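Local coordinates for protein NAD-dependent epimerase/dehydratase (Bacteroides thetaiotaomicron, PDB 3DHN) that is a putative NAD(P)-dependent epimerase or dehydratase with a Rossmann-type fold, and probably works as an oxidoreductase, at residues L122-M125 with D126-E129; M150-E154 with I155-F159. One frame throughout, in Å; residues are numbered along the deposited sequence.

In the fold
The two contacts lie in series along one Rossmann-type chain and are joined by helix 135-149. Strand 106-110, this helix and strand 156-161 form a beta-alpha-beta connection: contact 1 (122-129) belongs to the excursion before the helix, where the hairpin strand 122-123 runs out into a loop, and contact 2 (150-159) to the turn after it, which returns the chain to the main mixed sheet. Contact 1 is at the surface; its centre lies about 21 Å from the centre of the chain. The centres of contact 1 and contact 2 are about 24 Å apart, and the nearest atoms of contact 1 and contact 2 about 7 Å. Both use the helix: Met125 packs on Val138 and Leu146, Trp157 on Tyr145.

Contact 1 (L122-M125 with D126-E129); sequences LRLM and DSGE
Ser127 turns back on Leu124, and its OG donates to the carbonyl O of Leu124 at 3.0 Å. That oxygen is gripped twice, because the backbone N of Ser127 reaches the same Leu124 O at 3.3 Å from the same face of the carbonyl plane. The amide comes in from well above the plane, whereas the hydroxyl is tilted only 25° from it. With chi1 at 79°, the hydroxyl sits between its own N and carbonyl carbon, a position that also lets Ser127 OG accept from Glu129 N at 3.1 Å. This last bond closes an ST turn, so one serine oxygen ties Leu124, just past strand 122-123, to Glu129 in the loop before helix 135-149. The apolar side of the turn is tight: Leu124 CD1 meets Glu129 CB at 3.8 Å, the two side chains crossing at about a right angle, and Leu124 also packs on Ile118 and Met182. Met125 turns its selenium-bearing chain inward to Val138 and Leu146. The rest of the turn is looser and wetter. Leu122 only brushes it, CD1 lying 4.0 Å from Asp126 O. One water accepts from Arg123 N and donates to Asp126 OD2; a second, well apart from it, links Met125 O to Gly128 N. Asp126 N gives Arg123 O just a weak bond, bent to 130°, while the guanidinium of Arg123 points off to Ser115 O.

Contact 2 (M150-E154 with I155-F159); sequences MKEKE and IDWVF
Trp157 and Glu152 meet where the loop after helix 135-149 turns into strand 156-161, the return of a beta-alpha-beta crossover that starts from strand 106-110, its parallel neighbour in the Rossmann-type sheet. The hydrogen bond across this turn runs from the indole to the backbone: Trp157 NE1 donates to Glu152 O at 3.2 Å, with an N-H...O angle of 149°. The oxygen lies close to the indole plane, but the donor stands 37° out of the carbonyl plane. With chi1 at 60°, CG of Trp157 lies between its backbone N and carbonyl carbon, and the indole turns toward the loop.

Apolar contacts accompany this bond. The aliphatic part of Glu152 slides past the indole in the opposite direction, CG lying 3.9 Å from Trp157 CD1, and the same CG touches Ile155 CG2 at 3.8 Å. At the far edge of the ring, SE of Met150 lies 4.3 Å from Trp157 CH2. Tyr145 of helix 135-149 packs on both Met150 and Trp157, and Ile155 reaches Val99 of helix 87-101.

The charged end of Glu152 is divided between two tasks. OE2 forms a salt bridge with Lys100, which probably favours the ionised carboxylate. OE1 takes a weak bond from Lys153 N and a straighter one of 3.1 Å from Glu154 N, which meets Glu152 OE1 from above the carboxylate plane.

Contact 1 (L122-M125 with D126-E129)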
ATOM      1  N   LEU A 122      -9.925  11.020  17.566  1.00 35.07           N
ATOM      2  CA  LEU A 122     -10.834   9.942  17.165  1.00 33.26           C
ATOM      3  C   LEU A 122     -10.460   9.346  15.808  1.00 31.34           C
ATOM      4  O   LEU A 122     -10.513  10.030  14.791  1.00 32.15           O
ATOM      5  CB  LEU A 122     -12.283  10.452  17.105  1.00 32.54           C
ATOM      6  CG  LEU A 122     -13.349   9.421  16.701  1.00 31.52           C
ATOM      7  CD1 LEU A 122     -13.391   8.294  17.734  1.00 35.13           C
ATOM      8  CD2 LEU A 122     -14.713  10.092  16.590  1.00 34.92           C
ATOM      9  N   ARG A 123     -10.082   8.072  15.791  1.00 30.94           N
ATOM     10  CA  ARG A 123      -9.728   7.425  14.529  1.00 30.70           C
ATOM     11  C   ARG A 123     -10.967   6.755  13.931  1.00 30.33           C
ATOM     12  O   ARG A 123     -11.890   6.384  14.660  1.00 27.95           O
ATOM     13  CB  ARG A 123      -8.601   6.407  14.742  1.00 31.26           C
ATOM     14  CG  ARG A 123      -7.316   7.019  15.307  1.00 31.60           C
ATOM     15  CD  ARG A 123      -6.228   5.969  15.500  1.00 29.15           C
ATOM     16  NE  ARG A 123      -5.108   6.463  16.301  1.00 28.62           N
ATOM     17  CZ  ARG A 123      -4.057   7.120  15.818  1.00 32.23           C
ATOM     18  NH1 ARG A 123      -3.961   7.374  14.519  1.00 29.87           N
ATOM     19  NH2 ARG A 123      -3.097   7.534  16.643  1.00 31.52           N
ATOM     20  N   LEU A 124     -10.987   6.616  12.605  1.00 30.89           N
ATOM     21  CA  LEU A 124     -12.127   6.030  11.904  1.00 32.67           C
ATOM     22  C   LEU A 124     -12.545   4.652  12.414  1.00 33.36           C
ATOM     23  O   LEU A 124     -13.730   4.346  12.464  1.00 32.56           O
ATOM     24  CB  LEU A 124     -11.845   5.965  10.400  1.00 32.41           C
ATOM     25  CG  LEU A 124     -12.919   5.298   9.531  1.00 32.11           C
ATOM     26  CD1 LEU A 124     -14.188   6.139   9.514  1.00 34.30           C
ATOM     27  CD2 LEU A 124     -12.384   5.112   8.116  1.00 30.11           C
HETATM   28  N   MSE A 125     -11.579   3.825  12.794  1.00 34.40           N
HETATM   29  CA  MSE A 125     -11.873   2.485  13.296  1.00 36.50           C
HETATM   30  C   MSE A 125     -12.789   2.488  14.515  1.00 35.47           C
HETATM   31  O   MSE A 125     -13.684   1.648  14.631  1.00 35.90           O
HETATM   32  CB  MSE A 125     -10.599   1.770  13.740  1.00 36.56           C
HETATM   33  CG  MSE A 125      -9.492   1.692  12.748  1.00 46.01           C
HETATM   34 SE   MSE A 125      -7.955   0.913  13.611  1.00 55.25          SE
HETATM   35  CE  MSE A 125      -7.298   2.452  14.572  1.00 45.45           C
ATOM     36  N   ASP A 126     -12.517   3.411  15.437  1.00 35.36           N
ATOM     37  CA  ASP A 126     -13.247   3.515  16.693  1.00 36.00           C
ATOM     38  C   ASP A 126     -14.479   4.411  16.654  1.00 35.69           C
ATOM     39  O   ASP A 126     -15.078   4.669  17.692  1.00 34.90           O
ATOM     40  CB  ASP A 126     -12.311   4.042  17.794  1.00 37.90           C
ATOM     41  CG  ASP A 126     -10.977   3.299  17.859  1.00 41.87           C
ATOM     42  OD1 ASP A 126     -10.977   2.060  18.004  1.00 44.88           O
ATOM     43  OD2 ASP A 126      -9.918   3.962  17.775  1.00 44.64           O
ATOM     44  N   SER A 127     -14.863   4.874  15.471  1.00 35.79           N
ATOM     45  CA  SER A 127     -16.001   5.783  15.349  1.00 35.19           C
ATOM     46  C   SER A 127     -17.363   5.144  15.106  1.00 35.31           C
ATOM     47  O   SER A 127     -18.397   5.731  15.432  1.00 34.39           O
ATOM     48  CB  SER A 127     -15.736   6.794  14.231  1.00 34.92           C
ATOM     49  OG  SER A 127     -15.983   6.215  12.957  1.00 33.51           O
ATOM     50  N   GLY A 128     -17.364   3.956  14.516  1.00 34.99           N
ATOM     51  CA  GLY A 128     -18.617   3.285  14.220  1.00 34.13           C
ATOM     52  C   GLY A 128     -19.060   3.565  12.796  1.00 33.56           C
ATOM     53  O   GLY A 128     -20.121   3.105  12.368  1.00 31.67           O
ATOM     54  N   GLU A 129     -18.251   4.319  12.055  1.00 32.43           N
ATOM     55  CA  GLU A 129     -18.566   4.654  10.671  1.00 34.17           C
ATOM     56  C   GLU A 129     -18.164   3.539   9.698  1.00 33.64           C
ATOM     57  O   GLU A 129     -18.505   3.592   8.518  1.00 34.04           O
ATOM     58  CB  GLU A 129     -17.866   5.955  10.262  1.00 35.50           C
ATOM     59  CG  GLU A 129     -18.311   7.194  11.030  1.00 40.46           C
ATOM     60  CD  GLU A 129     -19.647   7.735  10.565  1.00 52.32           C
ATOM     61  OE1 GLU A 129     -19.734   8.188   9.404  1.00 56.53           O
ATOM     62  OE2 GLU A 129     -20.612   7.709  11.359  1.00 56.14           O
TER
HETATM   63  O   HOH W   1      -9.744   6.671  18.102  1.00 35.31           O
HETATM   64  O   HOH W   2     -16.118   1.859  13.345  1.00 25.67           O

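Contact 2 (M150-E154 with I155-F159)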
HETATM    1  N   MSE A 150       5.023   1.977  13.895  1.00 34.58           N
HETATM    2  CA  MSE A 150       5.417   3.167  14.637  1.00 35.69           C
HETATM    3  C   MSE A 150       6.678   3.018  15.476  1.00 36.58           C
HETATM    4  O   MSE A 150       7.226   4.012  15.943  1.00 37.44           O
HETATM    5  CB  MSE A 150       4.265   3.651  15.523  1.00 36.63           C
HETATM    6  CG  MSE A 150       3.191   4.422  14.772  1.00 39.04           C
HETATM    7 SE   MSE A 150       3.900   5.988  13.850  1.00 53.72          SE
HETATM    8  CE  MSE A 150       3.786   7.285  15.290  1.00 51.41           C
ATOM      9  N   LYS A 151       7.152   1.791  15.658  1.00 36.16           N
ATOM     10  CA  LYS A 151       8.358   1.566  16.450  1.00 37.36           C
ATOM     11  C   LYS A 151       9.541   1.101  15.610  1.00 35.44           C
ATOM     12  O   LYS A 151      10.643   0.946  16.125  1.00 37.32           O
ATOM     13  CB  LYS A 151       8.077   0.539  17.546  1.00 38.24           C
ATOM     14  CG  LYS A 151       7.093   1.024  18.596  1.00 43.24           C
ATOM     15  CD  LYS A 151       6.704  -0.103  19.536  1.00 50.24           C
ATOM     16  CE  LYS A 151       5.424   0.226  20.277  1.00 52.03           C
ATOM     17  NZ  LYS A 151       4.640  -1.013  20.505  1.00 56.26           N
ATOM     18  N   GLU A 152       9.308   0.879  14.321  1.00 32.80           N
ATOM     19  CA  GLU A 152      10.345   0.417  13.406  1.00 31.86           C
ATOM     20  C   GLU A 152      11.320   1.525  13.002  1.00 32.11           C
ATOM     21  O   GLU A 152      10.907   2.593  12.538  1.00 29.26           O
ATOM     22  CB  GLU A 152       9.685  -0.165  12.157  1.00 32.13           C
ATOM     23  CG  GLU A 152      10.646  -0.654  11.090  1.00 34.52           C
ATOM     24  CD  GLU A 152      11.447  -1.860  11.538  1.00 41.30           C
ATOM     25  OE1 GLU A 152      12.446  -1.681  12.269  1.00 39.54           O
ATOM     26  OE2 GLU A 152      11.064  -2.991  11.165  1.00 43.37           O
ATOM     27  N   LYS A 153      12.614   1.268  13.155  1.00 31.35           N
ATOM     28  CA  LYS A 153      13.621   2.258  12.797  1.00 30.86           C
ATOM     29  C   LYS A 153      14.717   1.661  11.925  1.00 31.78           C
ATOM     30  O   LYS A 153      15.609   2.373  11.470  1.00 29.34           O
ATOM     31  CB  LYS A 153      14.267   2.856  14.054  1.00 31.30           C
ATOM     32  CG  LYS A 153      13.350   3.735  14.892  1.00 33.43           C
ATOM     33  CD  LYS A 153      14.156   4.607  15.839  1.00 40.11           C
ATOM     34  CE  LYS A 153      13.265   5.567  16.609  1.00 41.27           C
ATOM     35  NZ  LYS A 153      12.332   4.858  17.531  1.00 47.85           N
ATOM     36  N   GLU A 154      14.644   0.358  11.679  1.00 31.81           N
ATOM     37  CA  GLU A 154      15.676  -0.299  10.892  1.00 32.60           C
ATOM     38  C   GLU A 154      15.437  -0.373   9.393  1.00 32.09           C
ATOM     39  O   GLU A 154      16.095  -1.129   8.694  1.00 32.59           O
ATOM     40  CB  GLU A 154      15.950  -1.689  11.478  1.00 33.13           C
ATOM     41  CG  GLU A 154      16.266  -1.635  12.979  1.00 39.63           C
ATOM     42  CD  GLU A 154      16.800  -2.942  13.535  1.00 45.64           C
ATOM     43  OE1 GLU A 154      18.003  -3.227  13.351  1.00 48.99           O
ATOM     44  OE2 GLU A 154      16.015  -3.691  14.152  1.00 48.58           O
ATOM     45  N   ILE A 155      14.489   0.420   8.901  1.00 31.25           N
ATOM     46  CA  ILE A 155      14.209   0.490   7.473  1.00 29.57           C
ATOM     47  C   ILE A 155      13.436   1.774   7.199  1.00 29.18           C
ATOM     48  O   ILE A 155      12.778   2.307   8.091  1.00 28.98           O
ATOM     49  CB  ILE A 155      13.371  -0.725   6.982  1.00 30.57           C
ATOM     50  CG1 ILE A 155      13.329  -0.741   5.451  1.00 29.42           C
ATOM     51  CG2 ILE A 155      11.950  -0.657   7.549  1.00 30.41           C
ATOM     52  CD1 ILE A 155      12.723  -2.011   4.875  1.00 28.79           C
ATOM     53  N   ASP A 156      13.532   2.298   5.982  1.00 29.93           N
ATOM     54  CA  ASP A 156      12.779   3.506   5.654  1.00 31.20           C
ATOM     55  C   ASP A 156      11.424   3.073   5.103  1.00 30.31           C
ATOM     56  O   ASP A 156      11.286   2.768   3.920  1.00 30.72           O
ATOM     57  CB  ASP A 156      13.528   4.368   4.632  1.00 31.81           C
ATOM     58  CG  ASP A 156      12.733   5.598   4.220  1.00 35.42           C
ATOM     59  OD1 ASP A 156      11.765   5.949   4.935  1.00 38.62           O
ATOM     60  OD2 ASP A 156      13.074   6.220   3.189  1.00 35.87           O
ATOM     61  N   TRP A 157      10.427   3.025   5.983  1.00 29.58           N
ATOM     62  CA  TRP A 157       9.082   2.604   5.607  1.00 27.23           C
ATOM     63  C   TRP A 157       8.133   3.767   5.385  1.00 26.65           C
ATOM     64  O   TRP A 157       8.328   4.860   5.911  1.00 25.51           O
ATOM     65  CB  TRP A 157       8.484   1.695   6.687  1.00 26.28           C
ATOM     66  CG  TRP A 157       8.373   2.353   8.048  1.00 25.93           C
ATOM     67  CD1 TRP A 157       9.342   2.422   9.005  1.00 23.35           C
ATOM     68  CD2 TRP A 157       7.239   3.058   8.577  1.00 25.73           C
ATOM     69  NE1 TRP A 157       8.885   3.126  10.098  1.00 27.35           N
ATOM     70  CE2 TRP A 157       7.598   3.527   9.861  1.00 27.46           C
ATOM     71  CE3 TRP A 157       5.957   3.342   8.088  1.00 28.81           C
ATOM     72  CZ2 TRP A 157       6.721   4.261  10.664  1.00 28.92           C
ATOM     73  CZ3 TRP A 157       5.084   4.078   8.888  1.00 24.94           C
ATOM     74  CH2 TRP A 157       5.471   4.527  10.162  1.00 26.39           C
ATOM     75  N   VAL A 158       7.091   3.509   4.605  1.00 25.29           N
ATOM     76  CA  VAL A 158       6.060   4.498   4.317  1.00 25.47           C
ATOM     77  C   VAL A 158       4.746   3.725   4.248  1.00 24.48           C
ATOM     78  O   VAL A 158       4.619   2.759   3.487  1.00 25.21           O
ATOM     79  CB  VAL A 158       6.308   5.212   2.961  1.00 24.01           C
ATOM     80  CG1 VAL A 158       5.202   6.210   2.691  1.00 25.35           C
ATOM     81  CG2 VAL A 158       7.642   5.938   2.980  1.00 28.92           C
ATOM     82  N   PHE A 159       3.782   4.132   5.068  1.00 23.68           N
ATOM     83  CA  PHE A 159       2.459   3.504   5.118  1.00 24.13           C
ATOM     84  C   PHE A 159       1.526   4.494   4.409  1.00 23.15           C
ATOM     85  O   PHE A 159       1.318   5.611   4.892  1.00 22.84           O
ATOM     86  CB  PHE A 159       2.049   3.325   6.590  1.00 24.17           C
ATOM     87  CG  PHE A 159       0.820   2.487   6.803  1.00 26.29           C
ATOM     88  CD1 PHE A 159       0.835   1.115   6.546  1.00 27.32           C
ATOM     89  CD2 PHE A 159      -0.332   3.052   7.358  1.00 27.23           C
ATOM     90  CE1 PHE A 159      -0.283   0.313   6.846  1.00 27.90           C
ATOM     91  CE2 PHE A 159      -1.449   2.272   7.660  1.00 26.71           C
ATOM     92  CZ  PHE A 159      -1.426   0.892   7.406  1.00 26.44           C
TER